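Local coordinates for Tll1590 protein (Thermosynechococcus elongatus, PDB 6LDQ) that is a glycosyltransferase of the GT-B class, built on a glycosyl transferase 4-like domain, at residues A[51-56]-A[76-81]; A[85-90]-A[112-117]. All coordinates share one frame; numbering follows the deposited sequence.

Contact 1 of 2, residues A[51-56]-A[76-81]; sequences TRKTDP and GPLTYI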
loop_
_atom_site.group_PDB
_atom_site.type_symbol
_atom_site.label_atom_id
_atom_site.label_comp_id
_atom_site.label_asym_id
_atom_site.label_seq_id
_atom_site.Cartn_x
_atom_site.Cartn_y
_atom_site.Cartn_z
ATOM N N THR A 51 3.604 -7.266 -5.037
ATOM C CA THR A 51 3.967 -6.501 -6.215
ATOM C C THR A 51 3.664 -7.378 -7.425
ATOM O O THR A 51 3.303 -8.555 -7.291
ATOM C CB THR A 51 5.445 -6.038 -6.151
ATOM O OG1 THR A 51 5.745 -5.177 -7.272
ATOM C CG2 THR A 51 6.419 -7.229 -6.116
ATOM N N ARG A 52 3.750 -6.790 -8.618
ATOM C CA ARG A 52 3.482 -7.552 -9.821
ATOM C C ARG A 52 4.716 -8.339 -10.246
ATOM O O ARG A 52 5.858 -7.955 -9.969
ATOM C CB ARG A 52 3.027 -6.631 -10.972
ATOM C CG ARG A 52 4.100 -5.650 -11.460
ATOM C CD ARG A 52 3.524 -4.714 -12.562
ATOM N NE ARG A 52 2.731 -5.497 -13.496
ATOM C CZ ARG A 52 3.190 -5.928 -14.666
ATOM N NH1 ARG A 52 4.415 -5.595 -15.041
ATOM N NH2 ARG A 52 2.427 -6.680 -15.460
ATOM N N LYS A 53 4.471 -9.459 -10.921
ATOM C CA LYS A 53 5.534 -10.167 -11.615
ATOM C C LYS A 53 5.945 -9.401 -12.861
ATOM O O LYS A 53 5.102 -8.843 -13.566
ATOM C CB LYS A 53 5.070 -11.554 -12.030
ATOM C CG LYS A 53 5.160 -12.588 -10.975
ATOM C CD LYS A 53 4.929 -13.942 -11.599
ATOM C CE LYS A 53 5.172 -15.051 -10.593
ATOM N NZ LYS A 53 4.657 -16.357 -11.107
ATOM N N THR A 54 7.247 -9.383 -13.131
ATOM C CA THR A 54 7.777 -8.716 -14.311
ATOM C C THR A 54 8.616 -9.656 -15.170
ATOM O O THR A 54 9.272 -9.204 -16.116
ATOM C CB THR A 54 8.587 -7.477 -13.905
ATOM O OG1 THR A 54 9.727 -7.867 -13.132
ATOM C CG2 THR A 54 7.733 -6.520 -13.067
ATOM N N ASP A 55 8.606 -10.961 -14.867
ATOM C CA ASP A 55 9.286 -11.966 -15.678
ATOM C C ASP A 55 8.629 -13.314 -15.432
ATOM O O ASP A 55 8.286 -13.615 -14.278
ATOM C CB ASP A 55 10.781 -12.034 -15.340
ATOM C CG ASP A 55 11.548 -12.941 -16.281
ATOM O OD1 ASP A 55 11.360 -14.176 -16.212
ATOM O OD2 ASP A 55 12.337 -12.420 -17.099
ATOM N N PRO A 56 8.426 -14.138 -16.467
ATOM C CA PRO A 56 7.814 -15.463 -16.238
ATOM C C PRO A 56 8.663 -16.395 -15.384
ATOM O O PRO A 56 8.144 -17.406 -14.890
ATOM C CB PRO A 56 7.619 -16.021 -17.658
ATOM C CG PRO A 56 8.480 -15.191 -18.546
ATOM C CD PRO A 56 8.613 -13.846 -17.901
ATOM N N GLY A 76 -1.207 -8.857 -15.688
ATOM C CA GLY A 76 -0.728 -8.245 -16.899
ATOM C C GLY A 76 0.566 -8.889 -17.347
ATOM O O GLY A 76 1.062 -9.841 -16.731
ATOM N N PRO A 77 1.146 -8.357 -18.421
ATOM C CA PRO A 77 2.301 -9.008 -19.054
ATOM C C PRO A 77 3.436 -9.277 -18.078
ATOM O O PRO A 77 3.729 -8.471 -17.191
ATOM C CB PRO A 77 2.727 -7.999 -20.129
ATOM C CG PRO A 77 1.500 -7.166 -20.396
ATOM C CD PRO A 77 0.764 -7.099 -19.089
ATOM N N LEU A 78 4.080 -10.432 -18.261
ATOM C CA LEU A 78 5.260 -10.817 -17.496
ATOM C C LEU A 78 6.494 -10.109 -18.067
ATOM O O LEU A 78 7.411 -10.714 -18.627
ATOM C CB LEU A 78 5.409 -12.332 -17.488
ATOM C CG LEU A 78 4.210 -13.078 -16.884
ATOM C CD1 LEU A 78 4.303 -14.569 -17.133
ATOM C CD2 LEU A 78 4.067 -12.810 -15.384
ATOM N N THR A 79 6.506 -8.787 -17.886
ATOM C CA THR A 79 7.586 -7.931 -18.355
ATOM C C THR A 79 7.584 -6.672 -17.497
ATOM O O THR A 79 6.625 -6.403 -16.770
ATOM C CB THR A 79 7.418 -7.598 -19.845
ATOM O OG1 THR A 79 8.615 -6.986 -20.346
ATOM C CG2 THR A 79 6.233 -6.654 -20.053
ATOM N N TYR A 80 8.667 -5.897 -17.589
ATOM C CA TYR A 80 8.716 -4.613 -16.899
ATOM C C TYR A 80 7.816 -3.601 -17.598
ATOM O O TYR A 80 8.016 -3.274 -18.775
ATOM C CB TYR A 80 10.141 -4.068 -16.818
ATOM C CG TYR A 80 10.152 -2.728 -16.123
ATOM C CD1 TYR A 80 10.111 -2.649 -14.736
ATOM C CD2 TYR A 80 10.139 -1.541 -16.853
ATOM C CE1 TYR A 80 10.086 -1.437 -14.094
ATOM C CE2 TYR A 80 10.112 -0.317 -16.218
ATOM C CZ TYR A 80 10.090 -0.270 -14.841
ATOM O OH TYR A 80 10.066 0.945 -14.207
ATOM N N ILE A 81 6.836 -3.085 -16.863
ATOM C CA ILE A 81 5.920 -2.071 -17.356
ATOM C C ILE A 81 6.100 -0.823 -16.491
ATOM O O ILE A 81 6.013 -0.919 -15.268
ATOM C CB ILE A 81 4.458 -2.544 -17.325
ATOM C CG1 ILE A 81 4.280 -3.743 -18.270
ATOM C CG2 ILE A 81 3.523 -1.423 -17.713
ATOM C CD1 ILE A 81 2.992 -4.501 -18.060
HETATM O O HOH W 1 6.222 -3.290 -13.879
HETATM O O HOH W 2 2.456 -10.004 -14.256
#
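The guanidinium of R52 grips the 76-81 loop by two of its backbone carbonyls. NH1 donates to T79 O at 2.9 Å; it sits almost on the line of that C=O, and T79 O lies near the guanidinium plane, though the N-H...O angle is bent to 138°. NH2 donates to P77 O at 2.8 Å, tilted off the carbonyl plane, and P77 O in turn lies out of the guanidinium plane. I81 lies across the head of the arginine at about a right angle, its CD1 3.4 Å from R52 NH2.

Further along, L78 touches K53 and P56: CD2 lies 3.7 Å from K53 CB, while CD1 meets P56 CB at 3.7 Å. T54 adds a CA-H...O contact to T79 O.

One water accepts from R52 NH1 and I81 N, another donates to K53 O and G76 O. The arginine reaches the loop because its chain, extended at chi2, bends at chi3 (-44°). Its NH2 also bonds A75 O, so three carbonyls in all fix the rotation of the head. The amine of K53 turns to a salt bridge with D60. L78 centres an inverse gamma turn, within which T79 N bonds weakly back to P77 O. Here an arginine ending strand 47-52 pins the loop after the neighbouring parallel strand 68-73, at the surface of a Rossmann-like alpha/beta domain of GT-B type.

Contact 2 of 2, residues A[85-90]-A[112-117]; sequences KLFETL and NYWLSG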
loop_
_atom_site.group_PDB
_atom_site.type_symbol
_atom_site.label_atom_id
_atom_site.label_comp_id
_atom_site.label_asym_id
_atom_site.label_seq_id
_atom_site.Cartn_x
_atom_site.Cartn_y
_atom_site.Cartn_z
ATOM N N LYS A 85 2.051 3.096 -17.646
ATOM C CA LYS A 85 1.303 2.102 -18.411
ATOM C C LYS A 85 0.691 1.026 -17.519
ATOM O O LYS A 85 0.214 0.007 -18.031
ATOM C CB LYS A 85 2.204 1.440 -19.460
ATOM C CG LYS A 85 2.550 2.325 -20.650
ATOM C CD LYS A 85 1.376 2.448 -21.607
ATOM C CE LYS A 85 1.506 3.685 -22.474
ATOM N NZ LYS A 85 2.087 3.342 -23.797
ATOM N N LEU A 86 0.701 1.213 -16.197
ATOM C CA LEU A 86 0.257 0.148 -15.308
ATOM C C LEU A 86 -1.242 0.159 -15.056
ATOM O O LEU A 86 -1.802 -0.901 -14.750
ATOM C CB LEU A 86 1.004 0.230 -13.963
ATOM C CG LEU A 86 2.355 -0.490 -13.972
ATOM C CD1 LEU A 86 3.009 -0.464 -12.593
ATOM C CD2 LEU A 86 2.184 -1.933 -14.454
ATOM N N PHE A 87 -1.909 1.321 -15.173
ATOM C CA PHE A 87 -3.316 1.414 -14.773
ATOM C C PHE A 87 -4.179 0.299 -15.370
ATOM O O PHE A 87 -5.070 -0.239 -14.694
ATOM C CB PHE A 87 -3.896 2.779 -15.154
ATOM C CG PHE A 87 -5.265 3.004 -14.598
ATOM C CD1 PHE A 87 -5.438 3.269 -13.254
ATOM C CD2 PHE A 87 -6.380 2.901 -15.406
ATOM C CE1 PHE A 87 -6.707 3.446 -12.735
ATOM C CE2 PHE A 87 -7.642 3.078 -14.894
ATOM C CZ PHE A 87 -7.810 3.348 -13.565
ATOM N N GLU A 88 -3.943 -0.062 -16.642
ATOM C CA GLU A 88 -4.825 -1.039 -17.275
ATOM C C GLU A 88 -4.608 -2.466 -16.771
ATOM O O GLU A 88 -5.387 -3.350 -17.149
ATOM C CB GLU A 88 -4.664 -1.002 -18.803
ATOM C CG GLU A 88 -3.450 -1.752 -19.362
ATOM C CD GLU A 88 -3.223 -1.479 -20.849
ATOM O OE1 GLU A 88 -4.127 -0.910 -21.492
ATOM O OE2 GLU A 88 -2.144 -1.831 -21.377
ATOM N N THR A 89 -3.577 -2.706 -15.942
ATOM C CA THR A 89 -3.263 -4.022 -15.397
ATOM C C THR A 89 -3.911 -4.282 -14.041
ATOM O O THR A 89 -3.915 -5.439 -13.588
ATOM C CB THR A 89 -1.740 -4.204 -15.241
ATOM O OG1 THR A 89 -1.275 -3.491 -14.083
ATOM C CG2 THR A 89 -1.008 -3.673 -16.459
ATOM N N LEU A 90 -4.491 -3.252 -13.417
ATOM C CA LEU A 90 -4.931 -3.211 -12.026
ATOM C C LEU A 90 -6.137 -4.110 -11.738
ATOM O O LEU A 90 -6.151 -4.757 -10.678
ATOM C CB LEU A 90 -5.212 -1.760 -11.607
ATOM C CG LEU A 90 -3.975 -0.852 -11.682
ATOM C CD1 LEU A 90 -4.158 0.460 -10.900
ATOM C CD2 LEU A 90 -2.722 -1.599 -11.177
ATOM N N ASN A 112 0.665 1.674 -1.745
ATOM C CA ASN A 112 1.784 2.555 -2.059
ATOM C C ASN A 112 1.639 3.122 -3.466
ATOM O O ASN A 112 1.569 2.359 -4.431
ATOM C CB ASN A 112 3.118 1.836 -1.985
ATOM C CG ASN A 112 4.286 2.800 -2.035
ATOM O OD1 ASN A 112 4.435 3.664 -1.165
ATOM N ND2 ASN A 112 5.127 2.655 -3.047
ATOM N N TYR A 113 1.679 4.454 -3.575
ATOM C CA TYR A 113 1.461 5.173 -4.833
ATOM C C TYR A 113 0.028 5.030 -5.345
ATOM O O TYR A 113 -0.646 4.028 -5.097
ATOM C CB TYR A 113 2.458 4.717 -5.908
ATOM C CG TYR A 113 2.538 5.653 -7.103
ATOM C CD1 TYR A 113 2.768 7.013 -6.933
ATOM C CD2 TYR A 113 2.405 5.163 -8.399
ATOM C CE1 TYR A 113 2.852 7.867 -8.023
ATOM C CE2 TYR A 113 2.478 6.000 -9.489
ATOM C CZ TYR A 113 2.707 7.352 -9.298
ATOM O OH TYR A 113 2.790 8.183 -10.388
ATOM N N TRP A 114 -0.439 6.023 -6.119
ATOM C CA TRP A 114 -1.862 6.085 -6.442
ATOM C C TRP A 114 -2.355 4.834 -7.157
ATOM O O TRP A 114 -3.521 4.455 -6.986
ATOM C CB TRP A 114 -2.160 7.353 -7.263
ATOM C CG TRP A 114 -1.703 7.353 -8.688
ATOM C CD1 TRP A 114 -0.525 7.846 -9.171
ATOM C CD2 TRP A 114 -2.448 6.899 -9.832
ATOM N NE1 TRP A 114 -0.479 7.706 -10.553
ATOM C CE2 TRP A 114 -1.644 7.119 -10.973
ATOM C CE3 TRP A 114 -3.707 6.319 -9.999
ATOM C CZ2 TRP A 114 -2.076 6.799 -12.262
ATOM C CZ3 TRP A 114 -4.126 5.990 -11.277
ATOM C CH2 TRP A 114 -3.311 6.225 -12.388
ATOM N N LEU A 115 -1.484 4.168 -7.930
ATOM C CA LEU A 115 -1.880 2.975 -8.689
ATOM C C LEU A 115 -2.276 1.828 -7.756
ATOM O O LEU A 115 -3.333 1.213 -7.912
ATOM C CB LEU A 115 -0.733 2.532 -9.610
ATOM C CG LEU A 115 -0.394 3.406 -10.827
ATOM C CD1 LEU A 115 1.013 3.119 -11.293
ATOM C CD2 LEU A 115 -1.390 3.162 -11.963
ATOM N N SER A 116 -1.418 1.506 -6.803
ATOM C CA SER A 116 -1.812 0.555 -5.763
ATOM C C SER A 116 -3.042 1.051 -5.010
ATOM O O SER A 116 -3.870 0.248 -4.568
ATOM C CB SER A 116 -0.650 0.339 -4.805
ATOM O OG SER A 116 0.553 0.076 -5.516
ATOM N N GLY A 117 -3.211 2.376 -4.900
ATOM C CA GLY A 117 -4.347 2.911 -4.169
ATOM C C GLY A 117 -5.679 2.645 -4.825
ATOM O O GLY A 117 -6.683 2.438 -4.141
#
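Apolar contacts between L115 and three residues of 85-90 make most of this interface. The two methyls of L115 divide the work: CD1 meets L86 CB at 3.9 Å, and CD2 comes up to the backbone of F87, 3.7 Å from its N, near the plane of the phenyl ring at its edge. L90 comes in from the next turn of chain, with its CD1 4.0 Å from L115 CD2 and only 3.2 Å from L115 O, a close methyl-to-carbonyl approach.

The aromatic contact is between F87 and W114. The rings are near parallel (27°) but slid apart, with 5.8 Å between the centroids of the phenyl and the six-membered indole ring; F87 CD1 meets W114 CZ3 at 3.6 Å. With CG between the backbone N and the carbonyl carbon (chi1 73°), W114 folds its indole over its own neighbour, L115 CG lying against one face.

The hydrogen bonds nearest the contact are local. L86 O takes both T89 N and T89 OG1, the hydroxyl in the carbonyl plane on a lone pair, which ties up the short 3-10 segment 87-89. S116 OG donates back to N112 O, the last residue of strand 108-112, at 2.7 Å, and also bonds V13 N.

W118 meets F87 edge-to-face, and T155 of helix 153-166 touches both F87 and W114. The contact thus sets the 3-10 lead-in to helix 90-104 against the N-terminal part of helix 113-126.

Contact 1 is a surface contact about 18 Å from the centre of the chain, contact 2 a buried one at about 11 Å, and their own centres are 13 Å apart. The single linker between strand 68-73 and helix 90-104 supplies a segment to each: its first part is held to the end of strand 47-52 by arginine-carbonyl bonds and waters, its last part to helix 113-126 by leucines and aromatic rings. L86 joins the two, since its CD2 packs 3.6 Å from I81 CG2 and equally close to R52 CD. A mixed contact, led by the arginine, thus gives way to a wholly apolar one as the linker runs inward.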